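Local coordinates for putative lipoprotein (Parabacteroides distasonis, PDB 4FVS) that is of unknown function but, as a putative exported lipoprotein related to the LolA/LolB carriers, probably binds lipid, at residues 84-89 and 205-210; 124-129 and 136-141; 140-145 and 167-172. All blocks are in the same frame, centred on the assembly; numbering follows the deposited sequence.

Interaction 1 (84-89 and 205-210)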
loop_
_atom_site.group_PDB
_atom_site.type_symbol
_atom_site.label_atom_id
_atom_site.label_comp_id
_atom_site.label_asym_id
_atom_site.label_seq_id
_atom_site.Cartn_x
_atom_site.Cartn_y
_atom_site.Cartn_z
ATOM N N SER A 84 -3.923 2.559 1.253
ATOM C CA SER A 84 -3.331 3.767 1.855
ATOM C C SER A 84 -3.612 4.995 0.988
ATOM O O SER A 84 -2.660 5.617 0.475
ATOM C CB SER A 84 -1.815 3.608 1.997
ATOM O OG SER A 84 -1.426 2.471 2.743
ATOM N N TYR A 85 -4.901 5.300 0.727
ATOM C CA TYR A 85 -5.185 6.429 -0.152
ATOM C C TYR A 85 -6.455 7.105 0.279
ATOM O O TYR A 85 -7.297 6.440 0.884
ATOM C CB TYR A 85 -5.235 6.020 -1.636
ATOM C CG TYR A 85 -6.237 4.944 -2.000
ATOM C CD1 TYR A 85 -7.562 5.271 -2.303
ATOM C CD2 TYR A 85 -5.833 3.624 -2.188
ATOM C CE1 TYR A 85 -8.473 4.303 -2.699
ATOM C CE2 TYR A 85 -6.733 2.649 -2.621
ATOM C CZ TYR A 85 -8.051 2.996 -2.878
ATOM O OH TYR A 85 -8.954 2.065 -3.319
ATOM N N PRO A 86 -6.592 8.420 -0.062
ATOM C CA PRO A 86 -7.760 9.210 0.375
ATOM C C PRO A 86 -9.144 8.546 0.205
ATOM O O PRO A 86 -9.917 8.620 1.137
ATOM C CB PRO A 86 -7.659 10.451 -0.506
ATOM C CG PRO A 86 -6.211 10.637 -0.703
ATOM C CD PRO A 86 -5.609 9.283 -0.767
ATOM N N GLY A 87 -9.450 7.915 -0.929
ATOM C CA GLY A 87 -10.738 7.237 -1.141
ATOM C C GLY A 87 -11.187 6.263 -0.052
ATOM O O GLY A 87 -12.382 6.199 0.286
ATOM N N VAL A 88 -10.222 5.482 0.499
ATOM C CA VAL A 88 -10.415 4.513 1.591
ATOM C C VAL A 88 -10.256 5.247 2.984
ATOM O O VAL A 88 -11.159 5.172 3.828
ATOM C CB VAL A 88 -9.417 3.304 1.456
ATOM C CG1 VAL A 88 -9.409 2.415 2.690
ATOM C CG2 VAL A 88 -9.690 2.468 0.225
ATOM N N VAL A 89 -9.099 5.934 3.194
ATOM C CA VAL A 89 -8.667 6.595 4.452
ATOM C C VAL A 89 -9.692 7.687 4.940
ATOM O O VAL A 89 -9.838 7.850 6.158
ATOM C CB VAL A 89 -7.221 7.175 4.351
ATOM C CG1 VAL A 89 -6.825 7.931 5.611
ATOM C CG2 VAL A 89 -6.206 6.063 4.078
ATOM N N LEU A 205 -8.390 10.247 -12.795
ATOM C CA LEU A 205 -7.600 10.222 -11.570
ATOM C C LEU A 205 -8.417 10.784 -10.429
ATOM O O LEU A 205 -8.921 11.899 -10.525
ATOM C CB LEU A 205 -6.298 11.020 -11.750
ATOM C CG LEU A 205 -5.370 11.058 -10.542
ATOM C CD1 LEU A 205 -4.553 9.766 -10.430
ATOM C CD2 LEU A 205 -4.487 12.268 -10.589
ATOM N N GLN A 206 -8.585 9.994 -9.382
ATOM C CA GLN A 206 -9.398 10.366 -8.226
ATOM C C GLN A 206 -8.528 10.894 -7.089
ATOM O O GLN A 206 -8.938 11.805 -6.358
ATOM C CB GLN A 206 -10.237 9.167 -7.733
ATOM C CG GLN A 206 -11.284 8.652 -8.744
ATOM C CD GLN A 206 -12.291 9.690 -9.139
ATOM O OE1 GLN A 206 -12.240 10.242 -10.243
ATOM N NE2 GLN A 206 -13.197 9.997 -8.225
ATOM N N SER A 207 -7.339 10.300 -6.929
ATOM C CA SER A 207 -6.392 10.616 -5.874
ATOM C C SER A 207 -5.012 10.066 -6.195
ATOM O O SER A 207 -4.851 9.311 -7.147
ATOM C CB SER A 207 -6.875 10.055 -4.535
ATOM O OG SER A 207 -7.254 8.692 -4.619
ATOM N N TYR A 208 -4.017 10.453 -5.394
ATOM C CA TYR A 208 -2.637 10.001 -5.502
ATOM C C TYR A 208 -1.944 10.199 -4.153
ATOM O O TYR A 208 -2.456 10.927 -3.291
ATOM C CB TYR A 208 -1.887 10.694 -6.646
ATOM C CG TYR A 208 -1.621 12.170 -6.442
ATOM C CD1 TYR A 208 -2.569 13.127 -6.799
ATOM C CD2 TYR A 208 -0.390 12.618 -5.958
ATOM C CE1 TYR A 208 -2.323 14.490 -6.618
ATOM C CE2 TYR A 208 -0.142 13.974 -5.757
ATOM C CZ TYR A 208 -1.110 14.905 -6.091
ATOM O OH TYR A 208 -0.863 16.240 -5.910
ATOM N N THR A 209 -0.834 9.473 -3.933
ATOM C CA THR A 209 -0.043 9.611 -2.706
ATOM C C THR A 209 1.433 9.727 -3.106
ATOM O O THR A 209 1.845 9.189 -4.144
ATOM C CB THR A 209 -0.282 8.483 -1.671
ATOM O OG1 THR A 209 0.525 7.355 -1.973
ATOM C CG2 THR A 209 -1.748 8.109 -1.489
ATOM N N VAL A 210 2.211 10.460 -2.302
ATOM C CA VAL A 210 3.637 10.640 -2.529
ATOM C C VAL A 210 4.366 10.509 -1.216
ATOM O O VAL A 210 3.837 10.932 -0.181
ATOM C CB VAL A 210 4.045 11.973 -3.241
ATOM C CG1 VAL A 210 3.735 11.951 -4.716
ATOM C CG2 VAL A 210 3.398 13.174 -2.604
#
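Pro86 lays its ring against Ser207 and Thr209, and this is the close-packed part of the contact. Its CG comes 3.9 Å from Ser207 CB, while the neighbouring CD sits 4.1 Å from Thr209 CG2. That methyl lies beside its own backbone N, anti to the carbonyl carbon, and from there also meets Ser84 O at 3.3 Å and the CB of Tyr85 at 4.1 Å. No hydrogen bond crosses between the segments, since the polar ends look elsewhere: Ser207 OG to Gln198, Thr209 OG1 to Thr196 and Arg18, Ser84 OG to Glu81 and Tyr53. Toward Gly87, the solvent-exposed side, the fit is looser. Ser207 OG stays 4.4 Å from Gly87 N and approaches the Tyr85 ring obliquely, 4.1 Å from CD1, before that ring leads away toward Tyr166 and Ile168. Tyr85 holds the N-cap position of the short helix 86-89, and its O accepts from both Val88 N and Val89 N. Opposite Gln198, Gln206 and Ser207 form a classic beta bulge. A very short helix thus packs on a strand of the antiparallel beta structure, consistent with the LolA/LolB-like fold.

Interaction 2 (124-129 and 136-141)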
loop_
_atom_site.group_PDB
_atom_site.type_symbol
_atom_site.label_atom_id
_atom_site.label_comp_id
_atom_site.label_asym_id
_atom_site.label_seq_id
_atom_site.Cartn_x
_atom_site.Cartn_y
_atom_site.Cartn_z
ATOM N N SER A 124 -8.564 -9.901 -1.374
ATOM C CA SER A 124 -9.982 -9.641 -1.183
ATOM C C SER A 124 -10.167 -9.540 0.301
ATOM O O SER A 124 -10.271 -10.544 1.027
ATOM C CB SER A 124 -10.896 -10.663 -1.851
ATOM O OG SER A 124 -12.266 -10.320 -1.668
ATOM N N VAL A 125 -10.039 -8.297 0.757
ATOM C CA VAL A 125 -10.106 -7.968 2.159
ATOM C C VAL A 125 -11.522 -7.516 2.531
ATOM O O VAL A 125 -12.429 -7.488 1.701
ATOM C CB VAL A 125 -9.045 -6.895 2.513
ATOM C CG1 VAL A 125 -7.646 -7.398 2.178
ATOM C CG2 VAL A 125 -9.337 -5.542 1.854
ATOM N N LYS A 126 -11.703 -7.214 3.804
ATOM C CA LYS A 126 -12.931 -6.658 4.291
ATOM C C LYS A 126 -12.602 -5.482 5.201
ATOM O O LYS A 126 -11.796 -5.596 6.132
ATOM C CB LYS A 126 -13.781 -7.697 4.982
ATOM C CG LYS A 126 -15.251 -7.362 4.860
ATOM C CD LYS A 126 -16.129 -8.361 5.498
ATOM C CE LYS A 126 -16.046 -9.702 4.820
ATOM N NZ LYS A 126 -16.803 -9.830 3.553
ATOM N N ILE A 127 -13.151 -4.329 4.869
ATOM C CA ILE A 127 -12.973 -3.150 5.711
ATOM C C ILE A 127 -14.257 -3.060 6.562
ATOM O O ILE A 127 -15.360 -3.158 6.022
ATOM C CB ILE A 127 -12.623 -1.900 4.888
ATOM C CG1 ILE A 127 -12.509 -0.665 5.760
ATOM C CG2 ILE A 127 -13.554 -1.684 3.694
ATOM C CD1 ILE A 127 -11.663 0.431 5.108
ATOM N N TYR A 128 -14.112 -3.033 7.888
ATOM C CA TYR A 128 -15.250 -3.096 8.803
ATOM C C TYR A 128 -15.020 -2.283 10.061
ATOM O O TYR A 128 -13.883 -1.943 10.366
ATOM C CB TYR A 128 -15.499 -4.585 9.201
ATOM C CG TYR A 128 -14.348 -5.239 9.951
ATOM C CD1 TYR A 128 -13.275 -5.804 9.270
ATOM C CD2 TYR A 128 -14.325 -5.275 11.343
ATOM C CE1 TYR A 128 -12.192 -6.362 9.953
ATOM C CE2 TYR A 128 -13.252 -5.839 12.039
ATOM C CZ TYR A 128 -12.181 -6.375 11.340
ATOM O OH TYR A 128 -11.125 -6.936 12.030
ATOM N N ASP A 129 -16.092 -2.086 10.847
ATOM C CA ASP A 129 -16.084 -1.412 12.138
ATOM C C ASP A 129 -15.893 -2.481 13.226
ATOM O O ASP A 129 -16.749 -3.341 13.390
ATOM C CB ASP A 129 -17.410 -0.616 12.297
ATOM C CG ASP A 129 -17.659 0.192 13.576
ATOM O OD1 ASP A 129 -16.949 -0.036 14.579
ATOM O OD2 ASP A 129 -18.611 1.011 13.584
ATOM N N ARG A 136 -19.696 -3.177 7.154
ATOM C CA ARG A 136 -18.525 -3.639 6.410
ATOM C C ARG A 136 -18.649 -3.378 4.898
ATOM O O ARG A 136 -19.729 -3.067 4.386
ATOM C CB ARG A 136 -18.252 -5.159 6.658
ATOM C CG ARG A 136 -19.152 -6.183 5.924
ATOM C CD ARG A 136 -20.556 -6.258 6.490
ATOM N NE ARG A 136 -21.380 -7.251 5.805
ATOM C CZ ARG A 136 -22.681 -7.413 6.019
ATOM N NH1 ARG A 136 -23.315 -6.655 6.907
ATOM N NH2 ARG A 136 -23.354 -8.348 5.364
ATOM N N LYS A 137 -17.502 -3.528 4.205
ATOM C CA LYS A 137 -17.294 -3.404 2.768
ATOM C C LYS A 137 -16.301 -4.428 2.318
ATOM O O LYS A 137 -15.285 -4.643 2.986
ATOM C CB LYS A 137 -16.772 -2.000 2.364
ATOM C CG LYS A 137 -17.783 -0.882 2.228
ATOM C CD LYS A 137 -17.065 0.401 1.780
ATOM C CE LYS A 137 -17.953 1.625 1.755
ATOM N NZ LYS A 137 -17.170 2.862 1.480
ATOM N N ASP A 138 -16.562 -5.029 1.164
ATOM C CA ASP A 138 -15.640 -5.933 0.485
ATOM C C ASP A 138 -14.803 -5.148 -0.480
ATOM O O ASP A 138 -15.349 -4.302 -1.190
ATOM C CB ASP A 138 -16.399 -7.024 -0.286
ATOM C CG ASP A 138 -16.860 -8.199 0.512
ATOM O OD1 ASP A 138 -16.001 -8.850 1.156
ATOM O OD2 ASP A 138 -18.049 -8.559 0.383
HETATM N N MSE A 139 -13.502 -5.424 -0.545
HETATM C CA MSE A 139 -12.653 -4.774 -1.533
HETATM C C MSE A 139 -11.774 -5.809 -2.157
HETATM O O MSE A 139 -11.018 -6.480 -1.449
HETATM C CB MSE A 139 -11.842 -3.631 -0.933
HETATM C CG MSE A 139 -12.715 -2.659 -0.154
HETATM SE SE MSE A 139 -11.833 -1.064 0.292
HETATM C CE MSE A 139 -11.748 -0.274 -1.431
ATOM N N ALA A 140 -11.934 -6.004 -3.474
ATOM C CA ALA A 140 -11.176 -6.984 -4.230
ATOM C C ALA A 140 -10.096 -6.312 -5.073
ATOM O O ALA A 140 -10.398 -5.485 -5.925
ATOM C CB ALA A 140 -12.108 -7.795 -5.109
ATOM N N ILE A 141 -8.831 -6.621 -4.775
ATOM C CA ILE A 141 -7.659 -6.144 -5.509
ATOM C C ILE A 141 -7.224 -7.324 -6.370
ATOM O O ILE A 141 -6.749 -8.329 -5.846
ATOM C CB ILE A 141 -6.541 -5.587 -4.574
ATOM C CG1 ILE A 141 -7.089 -4.491 -3.627
ATOM C CG2 ILE A 141 -5.338 -5.065 -5.382
ATOM C CD1 ILE A 141 -6.434 -4.554 -2.211
#
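Lys126 and Asp138 face each other in the antiparallel hairpin of strands 123-129 and 132-154, and a salt bridge joins them on the side of the sheet that also carries Tyr128 and Arg136. Lys126 NZ meets Asp138 OD1 at 2.7 Å, coming from above the carboxylate plane. The lysine chain leaves with CG anti to the backbone N (chi1 -151°), then bends at its last two torsions, which brings the ammonium back over the neighbouring strand. Along the way its CD rests 3.8 Å from Arg136 CG, the two chains running side by side. An alanine at Lys126 is likely to leave the Asp138 carboxylate without its close lysine partner, the ion pair to Arg171 being long and weak, and to uncover the Arg136 methylenes. On the other side of the sheet Ile127, Val125 and Met139 (a selenomethionine) form an apolar patch: Ile127 CG2 touches Lys137 CB at 3.5 Å and Met139 SE at 3.9 Å. Val96 and Ile98 extend this patch on one flank, Ile168 and Thr170 on the other, while Lys137 sends its extended chain to a salt bridge with Glu91. What sets the register is the backbone, where Val125 pairs with Met139 and Ile127 with Lys137 through two hydrogen bonds each. Of these, Met139 N gives the straightest, 172° at the hydrogen, reaching Val125 O at 3.2 Å.

Interaction 3 (140-145 and 167-172)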
loop_
_atom_site.group_PDB
_atom_site.type_symbol
_atom_site.label_atom_id
_atom_site.label_comp_id
_atom_site.label_asym_id
_atom_site.label_seq_id
_atom_site.Cartn_x
_atom_site.Cartn_y
_atom_site.Cartn_z
ATOM N N ALA A 140 -11.934 -6.004 -3.474
ATOM C CA ALA A 140 -11.176 -6.984 -4.230
ATOM C C ALA A 140 -10.096 -6.312 -5.073
ATOM O O ALA A 140 -10.398 -5.485 -5.925
ATOM C CB ALA A 140 -12.108 -7.795 -5.109
ATOM N N ILE A 141 -8.831 -6.621 -4.775
ATOM C CA ILE A 141 -7.659 -6.144 -5.509
ATOM C C ILE A 141 -7.224 -7.324 -6.370
ATOM O O ILE A 141 -6.749 -8.329 -5.846
ATOM C CB ILE A 141 -6.541 -5.587 -4.574
ATOM C CG1 ILE A 141 -7.089 -4.491 -3.627
ATOM C CG2 ILE A 141 -5.338 -5.065 -5.382
ATOM C CD1 ILE A 141 -6.434 -4.554 -2.211
ATOM N N LYS A 142 -7.441 -7.222 -7.680
ATOM C CA LYS A 142 -7.197 -8.329 -8.600
ATOM C C LYS A 142 -6.547 -7.838 -9.896
ATOM O O LYS A 142 -6.326 -6.646 -10.057
ATOM C CB LYS A 142 -8.550 -9.043 -8.902
ATOM C CG LYS A 142 -9.657 -8.092 -9.375
ATOM C CD LYS A 142 -11.032 -8.687 -9.256
ATOM C CE LYS A 142 -12.082 -7.630 -9.543
ATOM N NZ LYS A 142 -13.454 -8.098 -9.221
ATOM N N ASP A 143 -6.244 -8.776 -10.820
ATOM C CA ASP A 143 -5.653 -8.528 -12.137
ATOM C C ASP A 143 -4.417 -7.628 -12.023
ATOM O O ASP A 143 -4.256 -6.686 -12.801
ATOM C CB ASP A 143 -6.707 -7.922 -13.067
ATOM C CG ASP A 143 -8.035 -8.668 -13.121
ATOM O OD1 ASP A 143 -8.023 -9.895 -13.404
ATOM O OD2 ASP A 143 -9.088 -8.017 -12.947
ATOM N N ARG A 144 -3.542 -7.928 -11.048
ATOM C CA ARG A 144 -2.315 -7.174 -10.814
ATOM C C ARG A 144 -1.344 -7.446 -11.931
ATOM O O ARG A 144 -1.163 -8.607 -12.286
ATOM C CB ARG A 144 -1.691 -7.527 -9.448
ATOM C CG ARG A 144 -2.589 -7.248 -8.244
ATOM C CD ARG A 144 -1.982 -7.755 -6.948
ATOM N NE ARG A 144 -0.769 -7.043 -6.515
ATOM C CZ ARG A 144 0.252 -7.621 -5.892
ATOM N NH1 ARG A 144 0.234 -8.921 -5.645
ATOM N NH2 ARG A 144 1.308 -6.910 -5.534
ATOM N N GLU A 145 -0.749 -6.407 -12.519
ATOM C CA GLU A 145 0.214 -6.605 -13.603
ATOM C C GLU A 145 1.394 -5.643 -13.486
ATOM O O GLU A 145 1.241 -4.542 -13.011
ATOM C CB GLU A 145 -0.425 -6.488 -15.001
ATOM C CG GLU A 145 -1.062 -5.151 -15.329
ATOM C CD GLU A 145 -1.473 -4.992 -16.779
ATOM O OE1 GLU A 145 -0.601 -5.121 -17.671
ATOM O OE2 GLU A 145 -2.657 -4.662 -17.011
ATOM N N ASN A 167 -6.594 -3.878 -10.445
ATOM C CA ASN A 167 -8.012 -3.540 -10.573
ATOM C C ASN A 167 -8.637 -3.645 -9.196
ATOM O O ASN A 167 -8.215 -4.485 -8.386
ATOM C CB ASN A 167 -8.743 -4.424 -11.576
ATOM C CG ASN A 167 -8.438 -4.174 -13.027
ATOM O OD1 ASN A 167 -8.086 -3.092 -13.465
ATOM N ND2 ASN A 167 -8.676 -5.171 -13.819
ATOM N N ILE A 168 -9.607 -2.788 -8.905
ATOM C CA ILE A 168 -10.306 -2.809 -7.616
ATOM C C ILE A 168 -11.817 -2.853 -7.878
ATOM O O ILE A 168 -12.308 -2.348 -8.891
ATOM C CB ILE A 168 -9.895 -1.631 -6.655
ATOM C CG1 ILE A 168 -10.522 -1.781 -5.248
ATOM C CG2 ILE A 168 -10.156 -0.239 -7.239
ATOM C CD1 ILE A 168 -9.657 -1.341 -4.169
ATOM N N ALA A 169 -12.525 -3.517 -6.973
ATOM C CA ALA A 169 -13.978 -3.637 -6.955
ATOM C C ALA A 169 -14.418 -3.558 -5.513
ATOM O O ALA A 169 -13.857 -4.275 -4.694
ATOM C CB ALA A 169 -14.421 -4.928 -7.620
ATOM N N THR A 170 -15.341 -2.625 -5.175
ATOM C CA THR A 170 -15.812 -2.370 -3.809
ATOM C C THR A 170 -17.336 -2.602 -3.721
ATOM O O THR A 170 -18.122 -1.897 -4.368
ATOM C CB THR A 170 -15.414 -0.951 -3.364
ATOM O OG1 THR A 170 -14.031 -0.734 -3.643
ATOM C CG2 THR A 170 -15.687 -0.687 -1.893
ATOM N N ARG A 171 -17.719 -3.612 -2.900
ATOM C CA ARG A 171 -19.078 -4.064 -2.584
ATOM C C ARG A 171 -19.465 -3.675 -1.173
ATOM O O ARG A 171 -18.617 -3.674 -0.285
ATOM C CB ARG A 171 -19.206 -5.577 -2.727
ATOM C CG ARG A 171 -19.025 -6.066 -4.136
ATOM C CD ARG A 171 -19.019 -7.566 -4.201
ATOM N NE ARG A 171 -20.378 -8.089 -4.250
ATOM C CZ ARG A 171 -20.991 -8.675 -3.228
ATOM N NH1 ARG A 171 -20.365 -8.822 -2.061
ATOM N NH2 ARG A 171 -22.231 -9.125 -3.363
ATOM N N SER A 172 -20.749 -3.357 -0.962
ATOM C CA SER A 172 -21.262 -2.933 0.333
ATOM C C SER A 172 -22.721 -3.344 0.501
ATOM O O SER A 172 -23.482 -3.249 -0.473
ATOM C CB SER A 172 -21.126 -1.426 0.495
ATOM O OG SER A 172 -21.597 -1.022 1.769
#
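The next hairpin along the chain, strands 132-154 and 157-171, brings Ala140, Ile141 and Lys142 against Ala169, Ile168 and Asn167 in antiparallel register. Ala140 with Ala169 and Lys142 with Asn167 are hydrogen-bonded pairs. Each makes two backbone bonds, among them Ala140 N to Ala169 O at 2.9 Å and Asn167 N to Lys142 O at 2.8 Å. Between them Ile141 and Ile168 form a non-hydrogen-bonded pair whose side chains run alongside each other, CG1 of Ile141 being 4.1 Å from CD1 of Ile168; Tyr166, Met139 and Tyr85 pack around them. On the opposite face Lys142 starts with CG between its backbone N and carbonyl carbon (chi1 53°) and then stays extended, which carries the chain diagonally across to the partner strand, where NZ lies 3.7 Å from Ala169 CB. Asp143 takes a left-handed backbone conformation, with a positive phi of 50°, and its CB is directed at the partner strand. Its carboxylate crosses the Asn167 amide steeply, the planes 76° apart, and OD2 accepts from Asn167 ND2 at 3.0 Å. The oxygen lies nearly in the amide plane, whereas the nitrogen meets it on the anti side, somewhat out of the carboxylate plane. This bond probably fixes which way round the amide sits, its N-H turned to the negative charge, and adds a side-chain tie where Asp143 interrupts the regular pairing, which resumes at Glu145 with Lys165.

Interactions 2 and 3 are successive hairpins sharing strand 132-154 and, within it, Ala140 and Ile141; their centres lie about 10 Å apart. Met139 bridges them, its CE 3.6 Å from Ile168 CD1. Both hairpins are nested in the chain loop that interaction 1 closes, and its centre lies about 16 Å from that of interaction 2 and 15 Å from that of interaction 3. Segment 84-89 packs against both hairpins: Val88 CG2 stands 3.8 Å from Met139 CE, and Tyr85 OH is 3.6 Å from Ile168 CD1. The three contacts are thus joined through a mainly apolar cluster of Tyr85, Val88, Ile127, Met139 and Ile168, consistent with a lipid-binding fold, although no ligand site is established.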